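Glyoxalase family protein (Bacillus cereus, PDB 1ZSW) is a zinc-binding member of the glyoxalase/dioxygenase superfamily of unestablished reaction, probably related to PcpA-like dioxygenases. Local coordinates at residues 70-75 with 81-86; 34-39 with 103-108; 195-200 with 267-272. All blocks are in the same frame, centred on the assembly; numbering follows the deposited sequence. Where two conformers were deposited one is given.

Interaction 1: residues 70-75 with 81-86; sequences HLFYGD and GTELSF
Segments 70-75 and 81-86 form the two arms of an antiparallel beta hairpin, their strand axes approaching to 4.6 Å, with Leu71-Phe86 and Tyr73-Leu84 as hydrogen-bonded pairs flanking the non-hydrogen-bonded pair Phe72-Ser85. Ser85 is the focus of the face it shares with Phe72. Its CB sits over one face of the Phe72 ring, 3.7 Å from the centroid, a CH-pi contact in the conformer described. Its OG hydrogen-bonds His70 NE2 at 2.8 Å, in the plane of the imidazole and at the ring edge. His70 reaches across because CG stands opposite the backbone N (chi1 -168°), which lets the far end of the ring, NE2, approach the serine. Ser35 of the adjoining strand is a second partner of Ser85 OG, while Phe87 stacks on the imidazole. On the other face, Tyr73 and Phe86 cross at about a right angle, Tyr73 CE1 lying 3.7 Å from Phe86 CD2. Near the turn, Thr82 OG1 accepts the backbone N-H of Asp75 at 3.2 Å; the same hydroxyl bonds Ser79 O, and Asp75 OD2 is held by Ser79 OG and Glu165 N. The face with Leu71, Tyr73, Leu84 and Phe86 is apolar and aromatic and touches helix 41-51; on the other the Phe72 ring lies beside Ser85, whose side chain comes within about 6 Å of the zinc ion. Two bonds on its hydroxyl and an aromatic face against its CB would restrict the rotation of this serine, linking His70 to Ser35 beside the metal site.

Interaction 2: residues 34-39 with 103-108; sequences ISMVTK and TRIGLL
No side chain in this contact of Ile34, Met36 and Ile105 carries a ring or an amide, and aliphatic branches and a thioether take the place of faces and edges. All three start their side chains toward the opposing segment, whereas the intervening Ser35 points away. Ile34 and Ile105, whose CA atoms are 8.3 Å apart, are the closest backbone positions. Their side chains meet at a slant, with Ile34 CD1 4.0 Å from Ile105 CG1. The longer branch of Ile34 gets there by standing opposite the backbone N (chi1 -171°) and running out nearly extended. Met36 meets the same isoleucine differently, tip to tip: SD and CE each lie 3.8 Å from Ile105 CD1. Bends at chi2 and chi3 (71° and 72°) fold the methionine so that its sulfur and terminal methyl both face that single methyl group. Ile244, from the strand on one side of 31-38, touches all three residues, and Leu84, on the other, packs on Ile34 and Met36. Leu149 and Leu151 add to the apolar surroundings of Ile105. The two segments belong to different beta sheets, so Ile105 is a point at which strand 101-109 presses on strand 31-38 from the second sheet. With only dispersion forces and buried apolar surface joining them, the contact depends on shape rather than direction. The Ile34 side chain lies about 8 Å from the zinc ion, which places this apolar layer close behind the metal site.

Interaction 3: residues 195-200 with 267-272; sequences ASTLTE and RGFHSS
Arg267 opens the loop and reaches over the end of segment 195-200, where its NH2 comes within 3.6 Å of Glu200 O, too loose an approach to count as a bond. A bend at chi2 (-62°) swings its chain toward the helix. The link between the two side chains runs instead through a water, which accepts from Arg267 NE at 2.8 Å, in the guanidinium plane, and donates weakly to Glu200 OE1 at 3.4 Å. The bridge belongs to one of two modelled conformers of the arginine, and its water-glutamate half is weak. Gly268 follows with positive phi (90°) and ends helix 254-266 in a Schellman motif. Phe269 then turns toward helix 191-201, its ring edge directed at Thr197, with CZ 3.8 Å from OG1. Ile201 touches both Arg267 and Phe269. His270 already leaves the interface, donating through ND1 a weak bond to Gly268 O, and Ser271 and Ser272 lead on to strand 275-276. A Schellman motif thus closes helix 254-266, and the loop that follows lays Phe269 and Arg267 against helix 191-201, joining the two helices of the second glyoxalase-superfamily region, away from the zinc site.

In the fold
From the N terminus, the chain first lays down strand 31-38 and, through helix 41-51 and strand 55-62, reaches the hairpin of interaction 1, which closes a short loop of five residues. Interaction 2 closes only afterwards, when Ile105 of strand 101-109 meets 34-39 from the second sheet, so its larger loop encloses interaction 1. The two adjoin directly: Met36 N bonds Ser85 O, and together they tie one sheet's neighbouring strands to the other sheet. Interaction 3 follows in series, closing its own loop in the second glyoxalase-superfamily region between helix 191-201 and the turn after helix 254-266. It lies about 26 Å and 22 Å, centre to centre, from interactions 1 and 2, on the periphery.

Interaction 1: residues 70-75 with 81-86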
loop_
_atom_site.group_PDB
_atom_site.type_symbol
_atom_site.label_atom_id
_atom_site.label_comp_id
_atom_site.label_asym_id
_atom_site.label_seq_id
_atom_site.Cartn_x
_atom_site.Cartn_y
_atom_site.Cartn_z
ATOM N N HIS A 70 4.371 7.656 -12.815
ATOM C CA HIS A 70 4.236 6.943 -11.568
ATOM C C HIS A 70 4.191 8.019 -10.470
ATOM O O HIS A 70 5.155 8.743 -10.238
ATOM C CB HIS A 70 5.385 5.929 -11.367
ATOM C CG HIS A 70 5.168 4.969 -10.245
ATOM N ND1 HIS A 70 6.175 4.159 -9.750
ATOM C CD2 HIS A 70 4.068 4.707 -9.492
ATOM C CE1 HIS A 70 5.691 3.414 -8.769
ATOM N NE2 HIS A 70 4.422 3.737 -8.584
ATOM N N LEU A 71 3.038 8.166 -9.810
ATOM C CA LEU A 71 2.848 9.199 -8.807
ATOM C C LEU A 71 2.695 8.598 -7.405
ATOM O O LEU A 71 1.967 7.599 -7.228
ATOM C CB LEU A 71 1.575 10.011 -9.139
ATOM C CG LEU A 71 1.363 10.472 -10.586
ATOM C CD1 LEU A 71 0.106 11.280 -10.595
ATOM C CD2 LEU A 71 2.541 11.331 -11.066
ATOM N N PHE A 72 3.465 9.088 -6.421
ATOM C CA PHE A 72 3.321 8.597 -5.041
ATOM C C PHE A 72 2.707 9.713 -4.223
ATOM O O PHE A 72 3.005 10.917 -4.423
ATOM C CB PHE A 72 4.668 8.261 -4.344
ATOM C CG PHE A 72 5.386 7.031 -4.854
ATOM C CD1 PHE A 72 6.088 7.070 -6.054
ATOM C CD2 PHE A 72 5.429 5.861 -4.084
ATOM C CE1 PHE A 72 6.797 5.953 -6.505
ATOM C CE2 PHE A 72 6.136 4.726 -4.527
ATOM C CZ PHE A 72 6.819 4.778 -5.744
ATOM N N TYR A 73 1.816 9.296 -3.319
ATOM C CA TYR A 73 1.229 10.144 -2.265
ATOM C C TYR A 73 1.501 9.517 -0.904
ATOM O O TYR A 73 1.564 8.290 -0.763
ATOM C CB TYR A 73 -0.288 10.226 -2.491
ATOM C CG TYR A 73 -0.666 10.676 -3.897
ATOM C CD1 TYR A 73 -0.897 9.736 -4.917
ATOM C CD2 TYR A 73 -0.732 12.057 -4.231
ATOM C CE1 TYR A 73 -1.237 10.119 -6.205
ATOM C CE2 TYR A 73 -1.056 12.453 -5.546
ATOM C CZ TYR A 73 -1.307 11.472 -6.515
ATOM O OH TYR A 73 -1.651 11.784 -7.800
ATOM N N GLY A 74 1.612 10.342 0.121
ATOM C CA GLY A 74 1.814 9.832 1.461
ATOM C C GLY A 74 1.889 10.953 2.453
ATOM O O GLY A 74 1.271 11.981 2.271
ATOM N N ASP A 75 2.662 10.717 3.494
ATOM C CA ASP A 75 2.816 11.682 4.575
ATOM C C ASP A 75 3.898 12.697 4.198
ATOM O O ASP A 75 4.301 12.769 3.051
ATOM C CB ASP A 75 3.084 10.987 5.932
ATOM C CG ASP A 75 4.488 10.418 6.075
ATOM O OD1 ASP A 75 5.207 10.380 5.074
ATOM O OD2 ASP A 75 4.858 9.980 7.201
ATOM N N GLY A 81 4.676 2.745 4.827
ATOM C CA GLY A 81 3.399 2.655 5.545
ATOM C C GLY A 81 2.383 3.719 5.131
ATOM O O GLY A 81 1.184 3.585 5.438
ATOM N N THR A 82 2.820 4.765 4.436
ATOM C CA THR A 82 1.924 5.858 4.110
ATOM C C THR A 82 1.706 6.005 2.609
ATOM O O THR A 82 0.836 6.768 2.180
ATOM C CB THR A 82 2.426 7.246 4.676
ATOM O OG1 THR A 82 3.544 7.719 3.901
ATOM C CG2 THR A 82 2.768 7.149 6.141
ATOM N N GLU A 83 2.474 5.237 1.820
ATOM C CA GLU A 83 2.621 5.473 0.406
ATOM C C GLU A 83 1.551 4.760 -0.414
ATOM O O GLU A 83 1.494 3.518 -0.385
ATOM C CB GLU A 83 3.980 4.897 -0.047
ATOM C CG GLU A 83 5.190 5.424 0.739
ATOM C CD GLU A 83 6.470 4.648 0.443
ATOM O OE1 GLU A 83 6.523 3.946 -0.596
ATOM O OE2 GLU A 83 7.408 4.720 1.267
ATOM N N LEU A 84 0.748 5.541 -1.155
ATOM C CA LEU A 84 -0.140 5.021 -2.206
ATOM C C LEU A 84 0.443 5.509 -3.512
ATOM O O LEU A 84 0.667 6.702 -3.684
ATOM C CB LEU A 84 -1.576 5.550 -2.066
ATOM C CG LEU A 84 -2.361 5.493 -0.754
ATOM C CD1 LEU A 84 -3.884 5.388 -1.026
ATOM C CD2 LEU A 84 -1.926 4.450 0.254
ATOM N N SER A 85 0.710 4.587 -4.418
ATOM C CA SER A 85 1.268 5.029 -5.701
ATOM C C SER A 85 0.378 4.566 -6.853
ATOM O O SER A 85 -0.376 3.580 -6.713
ATOM C CB SER A 85 2.690 4.528 -5.840
ATOM O OG SER A 85 2.713 3.259 -6.457
ATOM N N PHE A 86 0.428 5.309 -7.960
ATOM C CA PHE A 86 -0.425 5.067 -9.113
ATOM C C PHE A 86 0.383 5.173 -10.384
ATOM O O PHE A 86 1.147 6.125 -10.528
ATOM C CB PHE A 86 -1.524 6.148 -9.154
ATOM C CG PHE A 86 -2.511 6.042 -8.036
ATOM C CD1 PHE A 86 -3.705 5.353 -8.265
ATOM C CD2 PHE A 86 -2.266 6.616 -6.777
ATOM C CE1 PHE A 86 -4.613 5.203 -7.256
ATOM C CE2 PHE A 86 -3.248 6.483 -5.719
ATOM C CZ PHE A 86 -4.405 5.785 -6.004
#

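Interaction 2: residues 34-39 with 103-108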
loop_
_atom_site.group_PDB
_atom_site.type_symbol
_atom_site.label_atom_id
_atom_site.label_comp_id
_atom_site.label_asym_id
_atom_site.label_seq_id
_atom_site.Cartn_x
_atom_site.Cartn_y
_atom_site.Cartn_z
ATOM N N ILE A 34 1.362 0.597 -1.387
ATOM C CA ILE A 34 0.423 -0.157 -2.219
ATOM C C ILE A 34 0.309 0.603 -3.525
ATOM O O ILE A 34 0.332 1.834 -3.489
ATOM C CB ILE A 34 -0.947 -0.333 -1.469
ATOM C CG1 ILE A 34 -1.906 -1.298 -2.184
ATOM C CG2 ILE A 34 -1.577 1.027 -1.083
ATOM C CD1 ILE A 34 -2.944 -1.903 -1.193
ATOM N N SER A 35 0.279 -0.127 -4.628
ATOM C CA SER A 35 0.357 0.480 -5.973
ATOM C C SER A 35 -0.834 0.098 -6.827
ATOM O O SER A 35 -1.224 -1.052 -6.797
ATOM C CB SER A 35 1.655 0.072 -6.686
ATOM O OG SER A 35 2.731 0.670 -5.918
ATOM N N MET A 36 -1.315 1.071 -7.610
ATOM C CA MET A 36 -2.607 1.020 -8.334
ATOM C C MET A 36 -2.432 1.556 -9.737
ATOM O O MET A 36 -1.395 2.122 -10.098
ATOM C CB MET A 36 -3.602 1.946 -7.606
ATOM C CG MET A 36 -4.259 1.382 -6.344
ATOM S SD MET A 36 -3.167 1.221 -4.930
ATOM C CE MET A 36 -2.953 2.938 -4.473
ATOM N N VAL A 37 -3.458 1.348 -10.559
ATOM C CA VAL A 37 -3.502 1.879 -11.914
ATOM C C VAL A 37 -4.586 2.944 -12.001
ATOM O O VAL A 37 -5.713 2.714 -11.542
ATOM C CB VAL A 37 -3.816 0.741 -12.875
ATOM C CG1 VAL A 37 -4.062 1.258 -14.326
ATOM C CG2 VAL A 37 -2.666 -0.288 -12.882
ATOM N N THR A 38 -4.218 4.100 -12.575
ATOM C CA THR A 38 -5.151 5.211 -12.879
ATOM C C THR A 38 -5.150 5.475 -14.377
ATOM O O THR A 38 -4.151 5.268 -15.056
ATOM C CB THR A 38 -4.821 6.517 -12.102
ATOM O OG1 THR A 38 -5.847 7.494 -12.333
ATOM C CG2 THR A 38 -3.497 7.122 -12.521
ATOM N N LYS A 39 -6.297 5.939 -14.889
ATOM C CA LYS A 39 -6.374 6.313 -16.297
ATOM C C LYS A 39 -5.966 7.771 -16.521
ATOM O O LYS A 39 -5.606 8.158 -17.657
ATOM C CB LYS A 39 -7.830 6.128 -16.767
ATOM C CG LYS A 39 -7.960 6.117 -18.272
ATOM C CD LYS A 39 -9.408 5.872 -18.682
ATOM C CE LYS A 39 -9.578 6.041 -20.196
ATOM N NZ LYS A 39 -8.937 4.977 -21.030
ATOM N N THR A 103 -8.355 -5.909 -2.915
ATOM C CA THR A 103 -9.645 -5.261 -3.181
ATOM C C THR A 103 -10.000 -4.021 -2.345
ATOM O O THR A 103 -10.956 -3.348 -2.683
ATOM C CB THR A 103 -10.835 -6.288 -3.096
ATOM O OG1 THR A 103 -10.729 -6.988 -1.857
ATOM C CG2 THR A 103 -10.787 -7.250 -4.306
ATOM N N ARG A 104 -9.277 -3.716 -1.264
ATOM C CA ARG A 104 -9.631 -2.523 -0.448
ATOM C C ARG A 104 -8.420 -2.011 0.286
ATOM O O ARG A 104 -7.632 -2.819 0.835
ATOM C CB ARG A 104 -10.744 -2.865 0.559
ATOM C CG ARG A 104 -11.485 -1.642 1.076
ATOM C CD ARG A 104 -12.476 -1.950 2.199
ATOM N NE ARG A 104 -13.314 -3.148 1.992
ATOM C CZ ARG A 104 -14.543 -3.132 1.471
ATOM N NH1 ARG A 104 -15.095 -1.995 1.058
ATOM N NH2 ARG A 104 -15.213 -4.276 1.346
ATOM N N ILE A 105 -8.276 -0.676 0.319
ATOM C CA ILE A 105 -7.201 -0.034 1.053
ATOM C C ILE A 105 -7.748 0.636 2.302
ATOM O O ILE A 105 -8.533 1.569 2.197
ATOM C CB ILE A 105 -6.528 1.055 0.214
ATOM C CG1 ILE A 105 -6.152 0.513 -1.157
ATOM C CG2 ILE A 105 -5.278 1.589 0.954
ATOM C CD1 ILE A 105 -5.634 1.643 -2.097
ATOM N N GLY A 106 -7.314 0.164 3.465
ATOM C CA GLY A 106 -7.656 0.792 4.743
ATOM C C GLY A 106 -6.693 1.931 5.062
ATOM O O GLY A 106 -5.480 1.776 4.914
ATOM N N LEU A 107 -7.221 3.059 5.523
ATOM C CA LEU A 107 -6.381 4.243 5.840
ATOM C C LEU A 107 -6.750 4.688 7.256
ATOM O O LEU A 107 -7.943 4.897 7.542
ATOM C CB LEU A 107 -6.661 5.369 4.849
ATOM C CG LEU A 107 -6.330 5.087 3.380
ATOM C CD1 LEU A 107 -6.809 6.218 2.481
ATOM C CD2 LEU A 107 -4.829 4.882 3.279
ATOM N N LEU A 108 -5.758 4.807 8.131
ATOM C CA LEU A 108 -6.022 5.158 9.543
ATOM C C LEU A 108 -6.252 6.661 9.690
ATOM O O LEU A 108 -5.547 7.460 9.086
ATOM C CB LEU A 108 -4.844 4.731 10.419
ATOM C CG LEU A 108 -4.620 3.217 10.468
ATOM C CD1 LEU A 108 -3.270 2.835 11.050
ATOM C CD2 LEU A 108 -5.756 2.568 11.300
#

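Interaction 3: residues 195-200 with 267-272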
loop_
_atom_site.group_PDB
_atom_site.type_symbol
_atom_site.label_atom_id
_atom_site.label_comp_id
_atom_site.label_asym_id
_atom_site.label_seq_id
_atom_site.Cartn_x
_atom_site.Cartn_y
_atom_site.Cartn_z
ATOM N N ALA A 195 -3.825 -17.929 4.014
ATOM C CA ALA A 195 -3.544 -17.984 5.443
ATOM C C ALA A 195 -2.225 -18.668 5.732
ATOM O O ALA A 195 -1.461 -18.168 6.551
ATOM C CB ALA A 195 -4.692 -18.701 6.188
ATOM N N SER A 196 -1.961 -19.811 5.078
ATOM C CA SER A 196 -0.714 -20.542 5.262
ATOM C C SER A 196 0.490 -19.699 4.865
ATOM O O SER A 196 1.494 -19.654 5.556
ATOM C CB SER A 196 -0.751 -21.830 4.427
ATOM O OG SER A 196 0.486 -22.538 4.544
ATOM N N THR A 197 0.393 -18.976 3.750
ATOM C CA THR A 197 1.480 -18.083 3.367
ATOM C C THR A 197 1.827 -17.047 4.450
ATOM O O THR A 197 3.013 -16.857 4.831
ATOM C CB THR A 197 1.154 -17.385 1.994
ATOM O OG1 THR A 197 1.128 -18.393 0.974
ATOM C CG2 THR A 197 2.216 -16.317 1.642
ATOM N N LEU A 198 0.785 -16.377 4.934
ATOM C CA LEU A 198 0.945 -15.313 5.885
ATOM C C LEU A 198 1.449 -15.834 7.216
ATOM O O LEU A 198 2.349 -15.237 7.772
ATOM C CB LEU A 198 -0.368 -14.535 6.082
ATOM C CG LEU A 198 -0.887 -13.815 4.828
ATOM C CD1 LEU A 198 -2.152 -13.073 5.180
ATOM C CD2 LEU A 198 0.141 -12.811 4.301
ATOM N N THR A 199 0.893 -16.948 7.699
ATOM C CA THR A 199 1.295 -17.394 9.040
ATOM C C THR A 199 2.524 -18.260 9.031
ATOM O O THR A 199 3.378 -18.100 9.906
ATOM C CB THR A 199 0.157 -18.160 9.766
ATOM O OG1 THR A 199 -0.206 -19.315 8.981
ATOM C CG2 THR A 199 -1.036 -17.267 9.953
ATOM N N GLU A 200 2.609 -19.192 8.086
ATOM C CA GLU A 200 3.728 -20.150 8.067
ATOM C C GLU A 200 5.013 -19.603 7.504
ATOM O O GLU A 200 6.109 -19.960 7.981
ATOM C CB GLU A 200 3.348 -21.431 7.344
ATOM C CG GLU A 200 2.101 -22.075 7.913
ATOM C CD GLU A 200 1.664 -23.289 7.128
ATOM O OE1 GLU A 200 2.460 -23.757 6.279
ATOM O OE2 GLU A 200 0.523 -23.756 7.340
ATOM N N ARG A 267 9.499 -22.154 -0.544
ATOM C CA ARG A 267 8.086 -22.532 -0.609
ATOM C C ARG A 267 7.582 -22.638 -2.070
ATOM O O ARG A 267 6.400 -22.890 -2.332
ATOM C CB ARG A 267 7.226 -21.560 0.220
ATOM C CG ARG A 267 7.788 -21.159 1.619
ATOM C CD ARG A 267 7.958 -22.306 2.579
ATOM N NE ARG A 267 7.962 -21.901 3.988
ATOM C CZ ARG A 267 8.945 -21.231 4.593
ATOM N NH1 ARG A 267 10.017 -20.825 3.917
ATOM N NH2 ARG A 267 8.852 -20.960 5.891
ATOM N N GLY A 268 8.499 -22.489 -3.018
ATOM C CA GLY A 268 8.230 -22.849 -4.426
ATOM C C GLY A 268 7.654 -21.689 -5.197
ATOM O O GLY A 268 7.289 -21.809 -6.387
ATOM N N PHE A 269 7.571 -20.546 -4.538
ATOM C CA PHE A 269 7.214 -19.347 -5.262
ATOM C C PHE A 269 8.416 -18.873 -6.087
ATOM O O PHE A 269 9.596 -19.118 -5.739
ATOM C CB PHE A 269 6.732 -18.240 -4.316
ATOM C CG PHE A 269 5.477 -18.604 -3.559
ATOM C CD1 PHE A 269 5.380 -18.372 -2.196
ATOM C CD2 PHE A 269 4.394 -19.179 -4.219
ATOM C CE1 PHE A 269 4.212 -18.710 -1.495
ATOM C CE2 PHE A 269 3.240 -19.528 -3.516
ATOM C CZ PHE A 269 3.160 -19.268 -2.144
ATOM N N HIS A 270 8.120 -18.127 -7.130
ATOM C CA HIS A 270 9.123 -17.672 -8.062
ATOM C C HIS A 270 9.369 -16.188 -7.826
ATOM O O HIS A 270 8.483 -15.367 -8.062
ATOM C CB HIS A 270 8.641 -17.959 -9.479
ATOM C CG HIS A 270 8.811 -19.391 -9.886
ATOM N ND1 HIS A 270 8.276 -20.440 -9.170
ATOM C CD2 HIS A 270 9.477 -19.948 -10.925
ATOM C CE1 HIS A 270 8.596 -21.580 -9.753
ATOM N NE2 HIS A 270 9.322 -21.308 -10.823
ATOM N N SER A 271 10.571 -15.862 -7.344
ATOM C CA SER A 271 10.912 -14.504 -6.958
ATOM C C SER A 271 11.373 -13.763 -8.208
ATOM O O SER A 271 12.000 -14.368 -9.071
ATOM C CB SER A 271 12.060 -14.541 -5.980
ATOM O OG SER A 271 12.663 -13.273 -5.863
ATOM N N SER A 272 11.068 -12.465 -8.307
ATOM C CA SER A 272 11.655 -11.586 -9.326
ATOM C C SER A 272 13.163 -11.398 -9.184
ATOM O O SER A 272 13.833 -10.878 -10.113
ATOM C CB SER A 272 10.998 -10.212 -9.234
ATOM O OG SER A 272 11.348 -9.606 -8.000
HETATM O O HOH W 1 5.356 -22.534 4.876
#